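Local coordinates for protein sensor kinase CusS (Escherichia coli, PDB 5KU5) that senses copper and silver ions in the periplasm as a membrane histidine kinase and activates the response regulator CusR by phosphorylation, at residues Y46-I51 against I132-D137; S92-M97 against S109-I114; R23-P28 against M37-I42. All blocks are in the same frame, centred on the assembly; numbering follows the deposited sequence.

Contact 1: residues Y46-I51 against I132-D137; sequences YSNVLI and IALSID. With AG (silver ion), chain E.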
ATOM      1  N   TYR A  46       0.682   8.984  -3.625  1.00 29.37           N
ATOM      2  CA  TYR A  46       0.957   7.634  -4.146  1.00 28.59           C
ATOM      3  C   TYR A  46       2.296   7.542  -4.884  1.00 27.85           C
ATOM      4  O   TYR A  46       2.615   8.399  -5.709  1.00 27.70           O
ATOM      5  CB  TYR A  46      -0.149   7.157  -5.109  1.00 28.64           C
ATOM      6  CG  TYR A  46      -1.526   6.865  -4.520  1.00 28.84           C
ATOM      7  CD1 TYR A  46      -1.704   6.477  -3.182  1.00 28.98           C
ATOM      8  CD2 TYR A  46      -2.658   6.922  -5.337  1.00 29.00           C
ATOM      9  CE1 TYR A  46      -2.970   6.195  -2.678  1.00 29.11           C
ATOM     10  CE2 TYR A  46      -3.925   6.643  -4.840  1.00 29.24           C
ATOM     11  CZ  TYR A  46      -4.078   6.279  -3.512  1.00 29.12           C
ATOM     12  OH  TYR A  46      -5.335   5.999  -3.030  1.00 28.82           O
ATOM     13  N   SER A  47       3.052   6.479  -4.602  1.00 27.08           N
ATOM     14  CA  SER A  47       4.338   6.217  -5.260  1.00 27.00           C
ATOM     15  C   SER A  47       4.220   5.316  -6.496  1.00 26.34           C
ATOM     16  O   SER A  47       5.055   5.397  -7.402  1.00 26.52           O
ATOM     17  CB  SER A  47       5.308   5.569  -4.269  1.00 27.31           C
ATOM     18  OG  SER A  47       4.984   4.203  -4.049  1.00 27.50           O
ATOM     19  N   ASN A  48       3.205   4.449  -6.518  1.00 25.73           N
ATOM     20  CA  ASN A  48       3.071   3.403  -7.543  1.00 25.15           C
ATOM     21  C   ASN A  48       1.657   3.244  -8.136  1.00 24.36           C
ATOM     22  O   ASN A  48       1.346   2.207  -8.731  1.00 24.05           O
ATOM     23  CB  ASN A  48       3.548   2.070  -6.949  1.00 25.33           C
ATOM     24  CG  ASN A  48       2.662   1.578  -5.808  1.00 25.91           C
ATOM     25  OD1 ASN A  48       1.947   2.354  -5.168  1.00 25.91           O
ATOM     26  ND2 ASN A  48       2.714   0.281  -5.546  1.00 26.19           N
ATOM     27  N   VAL A  49       0.813   4.264  -7.981  1.00 23.74           N
ATOM     28  CA  VAL A  49      -0.573   4.221  -8.444  1.00 23.54           C
ATOM     29  C   VAL A  49      -0.911   5.510  -9.195  1.00 23.63           C
ATOM     30  O   VAL A  49      -0.568   6.605  -8.747  1.00 23.58           O
ATOM     31  CB  VAL A  49      -1.560   4.022  -7.266  1.00 23.54           C
ATOM     32  CG1 VAL A  49      -3.014   4.158  -7.717  1.00 23.59           C
ATOM     33  CG2 VAL A  49      -1.338   2.666  -6.614  1.00 23.66           C
ATOM     34  N   LEU A  50      -1.571   5.360 -10.341  1.00 23.75           N
ATOM     35  CA  LEU A  50      -2.148   6.482 -11.078  1.00 24.07           C
ATOM     36  C   LEU A  50      -3.651   6.288 -11.115  1.00 24.49           C
ATOM     37  O   LEU A  50      -4.131   5.153 -11.208  1.00 24.12           O
ATOM     38  CB  LEU A  50      -1.615   6.528 -12.508  1.00 23.94           C
ATOM     39  CG  LEU A  50      -0.122   6.806 -12.676  1.00 24.02           C
ATOM     40  CD1 LEU A  50       0.272   6.600 -14.129  1.00 24.15           C
ATOM     41  CD2 LEU A  50       0.239   8.209 -12.205  1.00 23.82           C
ATOM     42  N   ILE A  51      -4.393   7.391 -11.021  1.00 24.63           N
ATOM     43  CA  ILE A  51      -5.845   7.340 -11.152  1.00 25.42           C
ATOM     44  C   ILE A  51      -6.341   8.405 -12.125  1.00 25.89           C
ATOM     45  O   ILE A  51      -5.660   9.405 -12.372  1.00 25.42           O
ATOM     46  CB  ILE A  51      -6.572   7.440  -9.779  1.00 25.89           C
ATOM     47  CG1 ILE A  51      -6.585   8.873  -9.227  1.00 26.26           C
ATOM     48  CG2 ILE A  51      -5.961   6.479  -8.763  1.00 25.85           C
ATOM     49  CD1 ILE A  51      -7.883   9.620  -9.465  1.00 26.55           C
ATOM     50  N   ILE A 132      -8.293   3.224 -11.987  1.00 24.56           N
ATOM     51  CA  ILE A 132      -7.175   3.008 -11.060  1.00 23.64           C
ATOM     52  C   ILE A 132      -6.129   2.147 -11.761  1.00 23.13           C
ATOM     53  O   ILE A 132      -6.465   1.080 -12.258  1.00 22.83           O
ATOM     54  CB  ILE A 132      -7.622   2.258  -9.780  1.00 23.73           C
ATOM     55  CG1 ILE A 132      -8.848   2.929  -9.142  1.00 24.22           C
ATOM     56  CG2 ILE A 132      -6.472   2.186  -8.774  1.00 23.54           C
ATOM     57  CD1 ILE A 132      -9.532   2.089  -8.081  1.00 24.50           C
ATOM     58  N   ALA A 133      -4.874   2.603 -11.775  1.00 22.11           N
ATOM     59  CA  ALA A 133      -3.760   1.869 -12.378  1.00 21.65           C
ATOM     60  C   ALA A 133      -2.659   1.622 -11.343  1.00 21.53           C
ATOM     61  O   ALA A 133      -2.146   2.569 -10.755  1.00 20.88           O
ATOM     62  CB  ALA A 133      -3.207   2.643 -13.564  1.00 21.53           C
ATOM     63  N   LEU A 134      -2.304   0.352 -11.136  1.00 21.70           N
ATOM     64  CA  LEU A 134      -1.241  -0.056 -10.205  1.00 21.94           C
ATOM     65  C   LEU A 134      -0.017  -0.525 -10.988  1.00 21.78           C
ATOM     66  O   LEU A 134      -0.147  -1.289 -11.944  1.00 21.84           O
ATOM     67  CB  LEU A 134      -1.731  -1.192  -9.296  1.00 22.18           C
ATOM     68  CG  LEU A 134      -0.723  -1.818  -8.320  1.00 22.68           C
ATOM     69  CD1 LEU A 134      -0.292  -0.805  -7.275  1.00 22.97           C
ATOM     70  CD2 LEU A 134      -1.309  -3.051  -7.650  1.00 23.00           C
ATOM     71  N   SER A 135       1.167  -0.083 -10.563  1.00 21.72           N
ATOM     72  CA  SER A 135       2.418  -0.434 -11.240  1.00 21.75           C
ATOM     73  C   SER A 135       2.738  -1.923 -11.132  1.00 21.66           C
ATOM     74  O   SER A 135       2.695  -2.492 -10.041  1.00 21.21           O
ATOM     75  CB  SER A 135       3.593   0.366 -10.672  1.00 21.82           C
ATOM     76  OG  SER A 135       4.821  -0.103 -11.208  1.00 22.13           O
ATOM     77  N   ILE A 136       3.071  -2.532 -12.268  1.00 22.19           N
ATOM     78  CA  ILE A 136       3.450  -3.949 -12.325  1.00 22.60           C
ATOM     79  C   ILE A 136       4.882  -4.156 -12.830  1.00 22.80           C
ATOM     80  O   ILE A 136       5.264  -5.276 -13.157  1.00 23.07           O
ATOM     81  CB  ILE A 136       2.446  -4.769 -13.178  1.00 22.83           C
ATOM     82  CG1 ILE A 136       2.502  -4.392 -14.666  1.00 23.18           C
ATOM     83  CG2 ILE A 136       1.036  -4.569 -12.649  1.00 22.91           C
ATOM     84  CD1 ILE A 136       1.679  -5.300 -15.559  1.00 23.41           C
ATOM     85  N   ASP A 137       5.678  -3.090 -12.873  1.00 23.21           N
ATOM     86  CA  ASP A 137       7.026  -3.162 -13.450  1.00 23.68           C
ATOM     87  C   ASP A 137       7.932  -4.123 -12.690  1.00 23.79           C
ATOM     88  O   ASP A 137       8.703  -4.860 -13.305  1.00 23.71           O
ATOM     89  CB  ASP A 137       7.677  -1.780 -13.510  1.00 23.83           C
ATOM     90  CG  ASP A 137       6.926  -0.828 -14.413  1.00 23.80           C
ATOM     91  OD1 ASP A 137       5.826  -0.384 -14.024  1.00 24.27           O
ATOM     92  OD2 ASP A 137       7.433  -0.513 -15.507  1.00 23.94           O
TER
HETATM   93 AG    AG E 201       5.367   5.626  -9.861  1.00 24.55          AG
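Val49 and Leu134 face each other as an antiparallel non-hydrogen-bonded pair, their side chains rising from the same side of the sheet at a slant to one another. The CG2 branch of Val49 touches CD1 of Leu134 at 3.7 Å. With chi1 of 173°, the other branch, CG1, stands opposite the backbone N and runs beside Ile132, meeting its CG2 at 4.1 Å; these two side chains lie alongside each other and point the same way. Ile51 joins this apolar row through its own CG2, 4.3 Å from CG2 of Ile132. On the reverse side of the sheet the neighbouring pair is Leu50 and Ala133, whose backbones are tied in both directions: Leu50 N donates to Ala133 O at 2.9 Å, and Ala133 N returns a bond to Leu50 O at 2.7 Å.

This ladder pairs strands 49-54 and 125-135 inside the antiparallel sheet of the PDC-fold sensor domain, with strand 60-63 flanking 49-54 and strand 111-122 flanking 125-135. Leu14 of helix 2-25 covers Ile132 and Leu134.

Where strand 49-54 gives way to the preceding loop, the pairing runs one step further, Ser135 N donating to Asn48 O at 2.9 Å. The Asn48 side chain accompanies Leu134 rather than crossing it: a chi1 of 65° sets CG between the backbone N and carbonyl carbon, and the amide ND2 lies 3.6 Å from Leu134 CD1. One methyl group thus touches both Val49 and Asn48. A residue earlier, Ser47 turns its backbone O to the silver ion, 2.5 Å away, which Met96 SD and His108 ND1 also bind, while Ser47 OG is hydrogen-bonded to Glu16 OE2 of the second subunit.

Contact 2: residues S92-M97 against S109-I114; sequences SGPTMM and SNWRMI. With AG (silver ion), chain E.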
ATOM      1  N   SER A  92       0.596  -0.676 -21.247  1.00 28.72           N
ATOM      2  CA  SER A  92       2.049  -0.567 -21.450  1.00 29.07           C
ATOM      3  C   SER A  92       2.529   0.899 -21.440  1.00 28.95           C
ATOM      4  O   SER A  92       3.602   1.218 -21.952  1.00 30.27           O
ATOM      5  CB  SER A  92       2.451  -1.268 -22.750  1.00 29.38           C
ATOM      6  OG  SER A  92       1.964  -0.573 -23.882  1.00 30.31           O
ATOM      7  N   GLY A  93       1.723   1.779 -20.848  1.00 28.38           N
ATOM      8  CA  GLY A  93       2.075   3.177 -20.602  1.00 27.08           C
ATOM      9  C   GLY A  93       0.936   3.787 -19.805  1.00 26.49           C
ATOM     10  O   GLY A  93      -0.076   3.119 -19.581  1.00 26.30           O
ATOM     11  N   PRO A  94       1.071   5.051 -19.367  1.00 25.58           N
ATOM     12  CA  PRO A  94       2.185   5.968 -19.555  1.00 25.30           C
ATOM     13  C   PRO A  94       3.333   5.716 -18.586  1.00 24.96           C
ATOM     14  O   PRO A  94       3.240   4.848 -17.710  1.00 24.00           O
ATOM     15  CB  PRO A  94       1.556   7.328 -19.245  1.00 25.56           C
ATOM     16  CG  PRO A  94       0.519   7.026 -18.226  1.00 25.67           C
ATOM     17  CD  PRO A  94       0.003   5.652 -18.546  1.00 25.55           C
ATOM     18  N   THR A  95       4.402   6.490 -18.755  1.00 24.76           N
ATOM     19  CA  THR A  95       5.494   6.540 -17.794  1.00 25.13           C
ATOM     20  C   THR A  95       5.127   7.525 -16.676  1.00 25.55           C
ATOM     21  O   THR A  95       4.672   8.636 -16.946  1.00 25.23           O
ATOM     22  CB  THR A  95       6.812   6.967 -18.466  1.00 25.00           C
ATOM     23  OG1 THR A  95       7.151   6.018 -19.486  1.00 25.15           O
ATOM     24  CG2 THR A  95       7.959   7.047 -17.449  1.00 24.75           C
ATOM     25  N   MET A  96       5.312   7.096 -15.430  1.00 26.40           N
ATOM     26  CA  MET A  96       5.131   7.957 -14.266  1.00 27.06           C
ATOM     27  C   MET A  96       6.489   8.509 -13.869  1.00 28.24           C
ATOM     28  O   MET A  96       7.435   7.740 -13.693  1.00 28.63           O
ATOM     29  CB  MET A  96       4.538   7.167 -13.098  1.00 26.62           C
ATOM     30  CG  MET A  96       4.214   8.015 -11.878  1.00 26.43           C
ATOM     31  SD  MET A  96       3.459   7.070 -10.546  1.00 26.27           S
ATOM     32  CE  MET A  96       3.528   8.277  -9.222  1.00 26.17           C
ATOM     33  N   MET A  97       6.576   9.834 -13.725  1.00 29.30           N
ATOM     34  CA  MET A  97       7.803  10.488 -13.266  0.50 29.24           C
ATOM     35  C   MET A  97       8.079  10.052 -11.831  1.00 29.08           C
ATOM     36  O   MET A  97       7.180  10.079 -10.987  1.00 29.15           O
ATOM     37  CB  MET A  97       7.668  12.017 -13.343  0.50 29.62           C
ATOM     38  CG  MET A  97       8.878  12.807 -12.847  0.50 29.63           C
ATOM     39  SD  MET A  97      10.446  12.312 -13.595  0.50 29.88           S
ATOM     40  CE  MET A  97      10.226  12.888 -15.276  0.50 29.66           C
ATOM     41  N   SER A 109       6.318   2.238 -15.976  1.00 26.75           N
ATOM     42  CA  SER A 109       5.555   2.417 -17.218  1.00 26.51           C
ATOM     43  C   SER A 109       4.608   1.260 -17.596  1.00 25.79           C
ATOM     44  O   SER A 109       4.123   1.218 -18.727  1.00 26.23           O
ATOM     45  CB  SER A 109       6.521   2.715 -18.371  1.00 26.67           C
ATOM     46  OG  SER A 109       7.345   1.601 -18.653  1.00 27.18           O
ATOM     47  N   ASN A 110       4.322   0.349 -16.664  1.00 25.19           N
ATOM     48  CA  ASN A 110       3.433  -0.798 -16.924  1.00 24.93           C
ATOM     49  C   ASN A 110       2.434  -0.970 -15.796  1.00 24.32           C
ATOM     50  O   ASN A 110       2.813  -0.913 -14.626  1.00 24.67           O
ATOM     51  CB  ASN A 110       4.236  -2.083 -17.094  1.00 24.97           C
ATOM     52  CG  ASN A 110       5.148  -2.039 -18.299  1.00 24.90           C
ATOM     53  OD1 ASN A 110       4.705  -2.198 -19.435  1.00 25.32           O
ATOM     54  ND2 ASN A 110       6.431  -1.814 -18.055  1.00 24.80           N
ATOM     55  N   TRP A 111       1.166  -1.201 -16.144  1.00 23.82           N
ATOM     56  CA  TRP A 111       0.066  -1.081 -15.182  1.00 23.49           C
ATOM     57  C   TRP A 111      -0.988  -2.178 -15.311  1.00 23.83           C
ATOM     58  O   TRP A 111      -1.273  -2.654 -16.414  1.00 23.63           O
ATOM     59  CB  TRP A 111      -0.618   0.290 -15.331  1.00 23.15           C
ATOM     60  CG  TRP A 111       0.347   1.424 -15.447  1.00 22.84           C
ATOM     61  CD1 TRP A 111       0.904   1.904 -16.594  1.00 22.88           C
ATOM     62  CD2 TRP A 111       0.899   2.196 -14.376  1.00 22.98           C
ATOM     63  NE1 TRP A 111       1.761   2.936 -16.307  1.00 23.37           N
ATOM     64  CE2 TRP A 111       1.781   3.134 -14.951  1.00 23.00           C
ATOM     65  CE3 TRP A 111       0.729   2.188 -12.984  1.00 22.86           C
ATOM     66  CZ2 TRP A 111       2.495   4.063 -14.183  1.00 22.94           C
ATOM     67  CZ3 TRP A 111       1.437   3.112 -12.216  1.00 22.82           C
ATOM     68  CH2 TRP A 111       2.311   4.038 -12.822  1.00 23.01           C
ATOM     69  N   ARG A 112      -1.550  -2.571 -14.167  1.00 23.85           N
ATOM     70  CA  ARG A 112      -2.808  -3.312 -14.111  1.00 23.86           C
ATOM     71  C   ARG A 112      -3.884  -2.288 -13.804  1.00 24.11           C
ATOM     72  O   ARG A 112      -3.776  -1.565 -12.803  1.00 23.36           O
ATOM     73  CB  ARG A 112      -2.792  -4.405 -13.038  1.00 24.17           C
ATOM     74  CG  ARG A 112      -2.493  -5.780 -13.599  1.00 24.43           C
ATOM     75  CD  ARG A 112      -2.650  -6.896 -12.580  1.00 24.66           C
ATOM     76  NE  ARG A 112      -2.311  -8.165 -13.225  1.00 24.95           N
ATOM     77  CZ  ARG A 112      -1.092  -8.695 -13.322  1.00 25.03           C
ATOM     78  NH1 ARG A 112      -0.025  -8.125 -12.760  1.00 25.32           N
ATOM     79  NH2 ARG A 112      -0.943  -9.841 -13.978  1.00 25.50           N
ATOM     80  N   MET A 113      -4.912  -2.236 -14.657  1.00 24.12           N
ATOM     81  CA  MET A 113      -5.963  -1.223 -14.563  0.50 23.94           C
ATOM     82  C   MET A 113      -7.336  -1.851 -14.353  1.00 24.47           C
ATOM     83  O   MET A 113      -7.657  -2.873 -14.961  1.00 24.38           O
ATOM     84  CB  MET A 113      -5.980  -0.355 -15.828  0.50 23.41           C
ATOM     85  CG  MET A 113      -6.970   0.805 -15.790  0.50 22.89           C
ATOM     86  SD  MET A 113      -8.624   0.390 -16.392  0.50 22.26           S
ATOM     87  CE  MET A 113      -8.314   0.216 -18.147  0.50 22.30           C
ATOM     88  N   ILE A 114      -8.134  -1.218 -13.494  1.00 24.67           N
ATOM     89  CA  ILE A 114      -9.552  -1.520 -13.335  1.00 25.08           C
ATOM     90  C   ILE A 114     -10.308  -0.199 -13.329  1.00 25.72           C
ATOM     91  O   ILE A 114      -9.705   0.871 -13.182  1.00 25.70           O
ATOM     92  CB  ILE A 114      -9.862  -2.303 -12.037  1.00 25.30           C
ATOM     93  CG1 ILE A 114      -9.372  -1.558 -10.786  1.00 25.30           C
ATOM     94  CG2 ILE A 114      -9.242  -3.692 -12.101  1.00 25.55           C
ATOM     95  CD1 ILE A 114     -10.050  -2.018  -9.515  1.00 25.58           C
TER
HETATM   96 AG    AG E 201       5.367   5.626  -9.861  1.00 24.55          AG
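The indole of Trp111 contributes the most buried surface here, and it meets the loop 92-97 largely with its rim. At one end of that rim NE1 donates to the backbone O of Pro94 at 2.8 Å; the N-H...O angle is 159°, and the oxygen lies almost in the plane of the ring. The acceptor is met in its own carbonyl plane as well, a geometry that would help to hold the indole in its rotation, along with the side chains packed round it. Pro94 follows a cis peptide bond, and its ring crosses the indole at about a right angle. Farther along the same edge, CB of Met96 packs on CH2 of Trp111 at 3.9 Å. The Met96 chain is fully extended, with chi1 of -175°, and this carries its sulfur past the indole: SD sits 5.3 Å from the centroid of the six-membered ring, an edge-on Met-aromatic contact. Leu50, Ala133 and Ser135, from two other strands of the sheet, also pack on Trp111.

Ser109 has the next largest share. Its CA approaches Pro94 O at 3.4 Å in a CA-H...O contact, giving that carbonyl a second, weaker donor. On the outer side, Ser109 CB rests against OG1 of Thr95 at 3.5 Å. Ser92 closes the far end by laying its CA 3.7 Å from OD1 of Asn110, whose ND2 is hydrogen-bonded to Asp137.

Met96 SD binds the silver ion at 2.5 Å, together with Ser47 O and His108 ND1. Trp111, on strand 111-122, borders the loop that brings Met96 to the silver site of this periplasmic PDC-fold sensor domain.

Contact 3: residues R23-P28 against M37-I42; sequences RVLNHP and MTLEDI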
ATOM      1  N   ARG A  23     -15.138   5.595  -0.827  1.00 31.70           N
ATOM      2  CA  ARG A  23     -15.583   6.310   0.380  1.00 32.98           C
ATOM      3  C   ARG A  23     -15.304   7.808   0.285  1.00 32.15           C
ATOM      4  O   ARG A  23     -16.171   8.626   0.593  1.00 32.15           O
ATOM      5  CB  ARG A  23     -14.890   5.763   1.631  1.00 35.04           C
ATOM      6  CG  ARG A  23     -15.333   4.375   2.056  1.00 37.86           C
ATOM      7  CD  ARG A  23     -14.293   3.726   2.961  1.00 40.43           C
ATOM      8  NE  ARG A  23     -14.866   2.657   3.786  1.00 43.33           N
ATOM      9  CZ  ARG A  23     -15.004   2.667   5.119  1.00 45.49           C
ATOM     10  NH1 ARG A  23     -14.606   3.699   5.869  1.00 46.06           N
ATOM     11  NH2 ARG A  23     -15.550   1.609   5.722  1.00 46.38           N
ATOM     12  N   VAL A  24     -14.088   8.151  -0.138  1.00 31.43           N
ATOM     13  CA  VAL A  24     -13.674   9.549  -0.310  1.00 30.94           C
ATOM     14  C   VAL A  24     -14.648  10.289  -1.233  1.00 31.05           C
ATOM     15  O   VAL A  24     -15.121  11.368  -0.894  1.00 30.53           O
ATOM     16  CB  VAL A  24     -12.220   9.648  -0.855  1.00 30.78           C
ATOM     17  CG1 VAL A  24     -11.885  11.049  -1.367  1.00 30.57           C
ATOM     18  CG2 VAL A  24     -11.219   9.236   0.217  1.00 30.68           C
ATOM     19  N   LEU A  25     -14.964   9.683  -2.376  1.00 31.64           N
ATOM     20  CA  LEU A  25     -15.740  10.360  -3.424  1.00 32.44           C
ATOM     21  C   LEU A  25     -17.268  10.396  -3.228  1.00 33.37           C
ATOM     22  O   LEU A  25     -17.955  11.079  -3.987  1.00 34.14           O
ATOM     23  CB  LEU A  25     -15.367   9.802  -4.805  1.00 31.84           C
ATOM     24  CG  LEU A  25     -13.974  10.257  -5.270  1.00 31.49           C
ATOM     25  CD1 LEU A  25     -13.439   9.384  -6.396  1.00 31.38           C
ATOM     26  CD2 LEU A  25     -13.984  11.721  -5.696  1.00 31.37           C
ATOM     27  N   ASN A  26     -17.799   9.683  -2.232  1.00 34.51           N
ATOM     28  CA  ASN A  26     -19.211   9.851  -1.838  1.00 35.46           C
ATOM     29  C   ASN A  26     -19.402  10.084  -0.329  1.00 34.76           C
ATOM     30  O   ASN A  26     -20.449   9.750   0.229  1.00 34.38           O
ATOM     31  CB  ASN A  26     -20.077   8.683  -2.365  1.00 36.12           C
ATOM     32  CG  ASN A  26     -19.861   7.372  -1.612  1.00 37.40           C
ATOM     33  OD1 ASN A  26     -19.000   7.263  -0.736  1.00 37.91           O
ATOM     34  ND2 ASN A  26     -20.665   6.366  -1.951  1.00 38.30           N
ATOM     35  N   HIS A  27     -18.403  10.690   0.313  1.00 34.83           N
ATOM     36  CA  HIS A  27     -18.438  10.923   1.756  1.00 35.18           C
ATOM     37  C   HIS A  27     -19.609  11.857   2.106  1.00 35.56           C
ATOM     38  O   HIS A  27     -19.705  12.950   1.543  1.00 34.71           O
ATOM     39  CB  HIS A  27     -17.116  11.522   2.239  1.00 35.40           C
ATOM     40  CG  HIS A  27     -16.939  11.464   3.722  1.00 36.28           C
ATOM     41  ND1 HIS A  27     -17.502  12.389   4.573  1.00 36.57           N
ATOM     42  CD2 HIS A  27     -16.273  10.586   4.508  1.00 36.50           C
ATOM     43  CE1 HIS A  27     -17.185  12.089   5.819  1.00 36.45           C
ATOM     44  NE2 HIS A  27     -16.439  10.999   5.807  1.00 36.76           N
ATOM     45  N   PRO A  28     -20.502  11.428   3.025  1.00 35.99           N
ATOM     46  CA  PRO A  28     -21.797  12.105   3.239  1.00 36.58           C
ATOM     47  C   PRO A  28     -21.731  13.540   3.783  1.00 37.03           C
ATOM     48  O   PRO A  28     -22.572  14.366   3.427  1.00 37.60           O
ATOM     49  CB  PRO A  28     -22.505  11.188   4.247  1.00 36.02           C
ATOM     50  CG  PRO A  28     -21.401  10.524   4.985  1.00 35.92           C
ATOM     51  CD  PRO A  28     -20.319  10.308   3.970  1.00 35.83           C
ATOM     52  N   MET A  37     -10.924  17.581  -3.397  1.00 30.17           N
ATOM     53  CA  MET A  37      -9.732  18.069  -2.699  1.00 31.29           C
ATOM     54  C   MET A  37      -9.104  16.950  -1.865  1.00 30.38           C
ATOM     55  O   MET A  37      -7.884  16.772  -1.876  1.00 30.02           O
ATOM     56  CB  MET A  37     -10.092  19.260  -1.806  1.00 33.08           C
ATOM     57  CG  MET A  37      -8.900  20.030  -1.264  1.00 34.39           C
ATOM     58  SD  MET A  37      -9.382  21.563  -0.442  1.00 36.90           S
ATOM     59  CE  MET A  37     -10.084  22.484  -1.812  1.00 36.37           C
ATOM     60  N   THR A  38      -9.950  16.201  -1.156  1.00 29.50           N
ATOM     61  CA  THR A  38      -9.518  15.029  -0.389  1.00 29.18           C
ATOM     62  C   THR A  38      -8.881  13.965  -1.291  1.00 28.87           C
ATOM     63  O   THR A  38      -7.835  13.417  -0.952  1.00 28.80           O
ATOM     64  CB  THR A  38     -10.696  14.399   0.389  1.00 28.80           C
ATOM     65  OG1 THR A  38     -11.370  15.411   1.150  1.00 28.75           O
ATOM     66  CG2 THR A  38     -10.211  13.295   1.325  1.00 28.52           C
ATOM     67  N   LEU A  39      -9.520  13.684  -2.428  1.00 29.07           N
ATOM     68  CA  LEU A  39      -8.989  12.750  -3.431  1.00 29.47           C
ATOM     69  C   LEU A  39      -7.579  13.138  -3.871  1.00 29.80           C
ATOM     70  O   LEU A  39      -6.665  12.314  -3.852  1.00 29.59           O
ATOM     71  CB  LEU A  39      -9.906  12.702  -4.659  1.00 29.47           C
ATOM     72  CG  LEU A  39      -9.451  11.850  -5.855  1.00 29.62           C
ATOM     73  CD1 LEU A  39      -9.542  10.374  -5.502  1.00 29.90           C
ATOM     74  CD2 LEU A  39     -10.255  12.159  -7.112  1.00 29.37           C
ATOM     75  N   GLU A  40      -7.428  14.398  -4.269  1.00 30.44           N
ATOM     76  CA  GLU A  40      -6.156  14.929  -4.762  1.00 31.24           C
ATOM     77  C   GLU A  40      -5.051  14.863  -3.702  1.00 31.02           C
ATOM     78  O   GLU A  40      -3.913  14.510  -4.017  1.00 30.82           O
ATOM     79  CB  GLU A  40      -6.351  16.367  -5.255  1.00 31.94           C
ATOM     80  CG  GLU A  40      -5.138  16.979  -5.942  1.00 33.03           C
ATOM     81  CD  GLU A  40      -5.439  18.305  -6.620  1.00 33.66           C
ATOM     82  OE1 GLU A  40      -4.547  19.175  -6.613  1.00 34.64           O
ATOM     83  OE2 GLU A  40      -6.555  18.485  -7.162  1.00 33.53           O
ATOM     84  N   ASP A  41      -5.394  15.194  -2.456  1.00 30.97           N
ATOM     85  CA  ASP A  41      -4.456  15.107  -1.329  1.00 30.76           C
ATOM     86  C   ASP A  41      -3.940  13.681  -1.114  1.00 30.95           C
ATOM     87  O   ASP A  41      -2.744  13.481  -0.906  1.00 31.32           O
ATOM     88  CB  ASP A  41      -5.112  15.619  -0.040  1.00 30.67           C
ATOM     89  CG  ASP A  41      -4.140  15.678   1.132  1.00 30.49           C
ATOM     90  OD1 ASP A  41      -3.176  16.467   1.073  1.00 30.21           O
ATOM     91  OD2 ASP A  41      -4.339  14.936   2.116  1.00 30.85           O
ATOM     92  N   ILE A  42      -4.846  12.706  -1.167  1.00 31.01           N
ATOM     93  CA  ILE A  42      -4.486  11.289  -1.026  1.00 31.46           C
ATOM     94  C   ILE A  42      -3.681  10.793  -2.231  1.00 31.33           C
ATOM     95  O   ILE A  42      -2.603  10.218  -2.070  1.00 31.48           O
ATOM     96  CB  ILE A  42      -5.745  10.400  -0.828  1.00 31.62           C
ATOM     97  CG1 ILE A  42      -6.389  10.702   0.533  1.00 31.47           C
ATOM     98  CG2 ILE A  42      -5.403   8.912  -0.933  1.00 31.67           C
ATOM     99  CD1 ILE A  42      -7.799  10.172   0.694  1.00 31.45           C
TER
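Val24 on helix 2-25 wedges both of its methyl groups into the side of helix 32-44. CG2 of Val24 comes to 3.6 Å from CD1 of Ile42, and the two side chains slide past each other in opposite directions. The other branch, placed across from the backbone N by a chi1 of 166°, lies against the backbone of helix 32-44, with CG1 of Val24 3.9 Å from CG2 of Thr38 and 3.7 Å from the backbone N of Leu39.

Deeper in, Leu25 and Leu39 slant across one another, joined by their CD2 atoms at 4.0 Å. Both leucines are buried and rest on Leu53 of strand 49-54, so this pair of N-terminal helices of the PDC-type sensor domain is seated on the sheet through its leucine side.

Set against that buried pair, the packing of Val24 with Ile42 and Thr38 is close but partly exposed. It thins out at the hydroxyl of Thr38, where OG1 bonds to Arg34 O of its own helix instead of reaching across. In the connecting loop, His27 O accepts a hydrogen bond from Arg35 NH2.

Overall arrangement
All three contacts belong to one sensor domain. Contact 3 comes first along the chain, joining its two leading helices; contact 1 then opens and closes a long loop in which contact 2 is nested. Contacts 1 and 2 have centres about 7 Å apart and share the sheet, where strands 125-135 and 111-122 are neighbours: Leu134 O and Arg112 N are probably hydrogen-bonded, as are Ile136 N and Asn110 O. Each supplies one ligand of the same silver ion, so metal binding links segments far apart in sequence. Contact 3 lies about 18 Å from contact 1, centre to centre, touching it through Leu39 and Ile51, and about 23 Å from contact 2, across the chain's centre.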